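Local coordinates for ATP-dependent Clp protease adapter protein ClpS 2 (Agrobacterium tumefaciens, PDB 4YJM) that probably acts as an adaptor that binds the N-terminal domain of the chaperone ClpA and modulates which proteins the ClpAP protease degrades, at residues A45-S50 and E78-E83. Numbering follows the deposited sequence.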
ATOM      1  N   ALA A  45       9.894   3.770  -0.253  1.00 30.53           N
ATOM      2  CA  ALA A  45      10.407   3.861  -1.632  1.00 34.05           C
ATOM      3  C   ALA A  45       9.305   4.261  -2.624  1.00 28.42           C
ATOM      4  O   ALA A  45       9.534   5.067  -3.504  1.00 31.09           O
ATOM      5  CB  ALA A  45      11.018   2.543  -2.066  1.00 32.50           C
ATOM      6  N   VAL A  46       8.140   3.652  -2.481  1.00 23.40           N
ATOM      7  CA  VAL A  46       7.038   3.775  -3.454  1.00 22.34           C
ATOM      8  C   VAL A  46       6.143   4.968  -3.114  1.00 35.47           C
ATOM      9  O   VAL A  46       5.700   5.667  -4.017  1.00 27.12           O
ATOM     10  CB  VAL A  46       6.226   2.489  -3.527  1.00 24.54           C
ATOM     11  CG1 VAL A  46       5.026   2.626  -4.515  1.00 30.20           C
ATOM     12  CG2 VAL A  46       7.143   1.299  -3.974  1.00 29.55           C
ATOM     13  N   PHE A  47       5.919   5.231  -1.829  1.00 29.88           N
ATOM     14  CA  PHE A  47       4.941   6.255  -1.424  1.00 32.83           C
ATOM     15  C   PHE A  47       5.555   7.417  -0.645  1.00 32.34           C
ATOM     16  O   PHE A  47       4.837   8.319  -0.200  1.00 36.10           O
ATOM     17  CB  PHE A  47       3.818   5.604  -0.599  1.00 24.55           C
ATOM     18  CG  PHE A  47       3.107   4.517  -1.299  1.00 25.93           C
ATOM     19  CD1 PHE A  47       2.088   4.806  -2.188  1.00 27.31           C
ATOM     20  CD2 PHE A  47       3.432   3.199  -1.074  1.00 23.29           C
ATOM     21  CE1 PHE A  47       1.425   3.831  -2.815  1.00 23.92           C
ATOM     22  CE2 PHE A  47       2.765   2.189  -1.730  1.00 24.56           C
ATOM     23  CZ  PHE A  47       1.742   2.495  -2.589  1.00 30.77           C
ATOM     24  N   ARG A  48       6.873   7.422  -0.485  1.00 25.39           N
ATOM     25  CA  ARG A  48       7.575   8.489   0.205  1.00 33.70           C
ATOM     26  C   ARG A  48       7.104   8.618   1.665  1.00 38.39           C
ATOM     27  O   ARG A  48       7.218   9.679   2.264  1.00 33.48           O
ATOM     28  CB  ARG A  48       7.397   9.814  -0.558  1.00 39.68           C
ATOM     29  CG  ARG A  48       7.901   9.752  -2.019  1.00 71.50           C
ATOM     30  CD  ARG A  48       7.690  11.064  -2.777  1.00123.45           C
ATOM     31  NE  ARG A  48       8.380  12.184  -2.144  1.00154.53           N
ATOM     32  CZ  ARG A  48       8.113  13.464  -2.381  1.00161.85           C
ATOM     33  NH1 ARG A  48       7.163  13.806  -3.239  1.00177.12           N
ATOM     34  NH2 ARG A  48       8.798  14.407  -1.748  1.00179.58           N
ATOM     35  N   MET A  49       6.601   7.529   2.237  1.00 41.20           N
ATOM     36  CA  MET A  49       5.972   7.563   3.559  1.00 44.78           C
ATOM     37  C   MET A  49       7.008   7.357   4.678  1.00 42.60           C
ATOM     38  O   MET A  49       7.885   6.493   4.584  1.00 46.83           O
ATOM     39  CB  MET A  49       4.849   6.504   3.599  1.00 38.51           C
ATOM     40  CG  MET A  49       4.081   6.475   4.867  1.00 39.28           C
ATOM     41  SD  MET A  49       2.736   5.322   4.700  1.00 40.63           S
ATOM     42  CE  MET A  49       1.562   6.345   3.768  1.00 41.83           C
ATOM     43  N   SER A  50       6.955   8.170   5.730  1.00 42.68           N
ATOM     44  CA  SER A  50       7.988   8.074   6.758  1.00 47.73           C
ATOM     45  C   SER A  50       7.817   6.808   7.589  1.00 41.37           C
ATOM     46  O   SER A  50       6.755   6.159   7.558  1.00 37.61           O
ATOM     47  CB  SER A  50       7.958   9.289   7.689  1.00 60.01           C
ATOM     48  OG  SER A  50       6.765   9.262   8.448  1.00 55.48           O
ATOM     49  N   GLU A  78      -3.106   2.471  -9.574  1.00 23.39           N
ATOM     50  CA  GLU A  78      -2.841   1.136 -10.112  1.00 24.95           C
ATOM     51  C   GLU A  78      -1.347   0.915 -10.256  1.00 29.21           C
ATOM     52  O   GLU A  78      -0.838  -0.149  -9.927  1.00 27.60           O
ATOM     53  CB  GLU A  78      -3.538   0.934 -11.455  1.00 28.90           C
ATOM     54  CG  GLU A  78      -5.056   0.886 -11.350  1.00 24.18           C
ATOM     55  CD  GLU A  78      -5.798   1.066 -12.664  1.00 30.57           C
ATOM     56  OE1 GLU A  78      -5.171   1.292 -13.705  1.00 28.87           O
ATOM     57  OE2 GLU A  78      -7.052   0.975 -12.656  1.00 28.67           O
ATOM     58  N   THR A  79      -0.640   1.909 -10.776  1.00 23.43           N
ATOM     59  CA  THR A  79       0.805   1.784 -10.995  1.00 27.29           C
ATOM     60  C   THR A  79       1.560   1.580  -9.706  1.00 23.72           C
ATOM     61  O   THR A  79       2.395   0.683  -9.597  1.00 28.62           O
ATOM     62  CB  THR A  79       1.364   3.035 -11.715  1.00 30.66           C
ATOM     63  OG1 THR A  79       0.843   3.041 -13.028  1.00 34.12           O
ATOM     64  CG2 THR A  79       2.873   2.964 -11.862  1.00 38.90           C
ATOM     65  N   LYS A  80       1.276   2.411  -8.714  1.00 26.06           N
ATOM     66  CA  LYS A  80       1.917   2.255  -7.408  1.00 29.35           C
ATOM     67  C   LYS A  80       1.536   0.993  -6.651  1.00 38.80           C
ATOM     68  O   LYS A  80       2.401   0.412  -6.027  1.00 27.42           O
ATOM     69  CB  LYS A  80       1.616   3.443  -6.531  1.00 29.92           C
ATOM     70  CG  LYS A  80       2.374   4.706  -7.011  1.00 38.00           C
ATOM     71  CD  LYS A  80       2.129   5.897  -6.101  1.00 50.17           C
ATOM     72  CE  LYS A  80       2.925   7.125  -6.533  1.00 62.48           C
ATOM     73  NZ  LYS A  80       4.381   6.830  -6.674  1.00 53.81           N
ATOM     74  N   ALA A  81       0.263   0.588  -6.661  1.00 23.71           N
ATOM     75  CA  ALA A  81      -0.124  -0.655  -6.027  1.00 21.59           C
ATOM     76  C   ALA A  81       0.660  -1.796  -6.646  1.00 28.68           C
ATOM     77  O   ALA A  81       1.158  -2.683  -5.937  1.00 28.18           O
ATOM     78  CB  ALA A  81      -1.641  -0.897  -6.129  1.00 26.59           C
ATOM     79  N   LYS A  82       0.811  -1.778  -7.969  1.00 27.68           N
ATOM     80  CA  LYS A  82       1.509  -2.885  -8.617  1.00 27.57           C
ATOM     81  C   LYS A  82       3.032  -2.851  -8.334  1.00 29.68           C
ATOM     82  O   LYS A  82       3.635  -3.889  -8.122  1.00 27.25           O
ATOM     83  CB  LYS A  82       1.275  -2.884 -10.112  1.00 31.54           C
ATOM     84  CG  LYS A  82       2.142  -3.918 -10.881  1.00 31.70           C
ATOM     85  CD  LYS A  82       1.575  -4.251 -12.241  1.00 51.94           C
ATOM     86  CE  LYS A  82       2.345  -5.398 -12.904  1.00 60.65           C
ATOM     87  NZ  LYS A  82       3.739  -5.004 -13.212  1.00 59.24           N
ATOM     88  N   GLU A  83       3.652  -1.672  -8.320  1.00 25.88           N
ATOM     89  CA  GLU A  83       5.099  -1.599  -8.041  1.00 30.54           C
ATOM     90  C   GLU A  83       5.394  -2.076  -6.633  1.00 34.01           C
ATOM     91  O   GLU A  83       6.368  -2.827  -6.413  1.00 32.58           O
ATOM     92  CB  GLU A  83       5.641  -0.165  -8.230  1.00 25.86           C
ATOM     93  CG  GLU A  83       5.723   0.231  -9.694  1.00 41.81           C
ATOM     94  CD  GLU A  83       6.248   1.664  -9.890  1.00 55.61           C
ATOM     95  OE1 GLU A  83       6.433   2.364  -8.876  1.00 55.22           O
ATOM     96  OE2 GLU A  83       6.457   2.074 -11.048  1.00 77.24           O
TER
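The Phe47 ring meets Lys80 obliquely along its CE1 side, with CE1 3.7 Å from Lys80 CB and 3.9 Å from Lys80 CD, while CZ rests near the same CB. One face of the ring carries CG1 of the preceding residue, Val46, 3.6 Å above the ring plane and displaced toward the rim. Val46 has this methyl anti to its own nitrogen (chi1 178°), and the same CG1 reaches the helix of Lys80, lying 4.0 Å from Lys80 CB and 3.8 Å from Lys80 O. Lys80 runs its methylene chain past both residues, antiparallel to their side chains, in extended form until the last torsion, where a bend (chi4 -53°) turns the ammonium group onto the backbone. There Lys80 NZ donates a hydrogen bond of 3.2 Å to Val46 O, with a C=O...N angle of 167°, nearly head-on to the carbonyl. That carbonyl belongs to the C-terminal turn of helix 36-47, so the lysine's positive charge would probably complement the helix dipole. In the compact alpha/beta fold of ClpS, the contact joins this helix end to the first half of helix 74-91, beside the three-stranded antiparallel sheet. Phe47 continues inward onto Val69 and Val70 of strand 66-73 and also touches Ala84; Val46 packs on Ala84 and Leu87. Ala81 turns away from segment 45-50 and packs on Phe97 and Thr99 of strand 97-101.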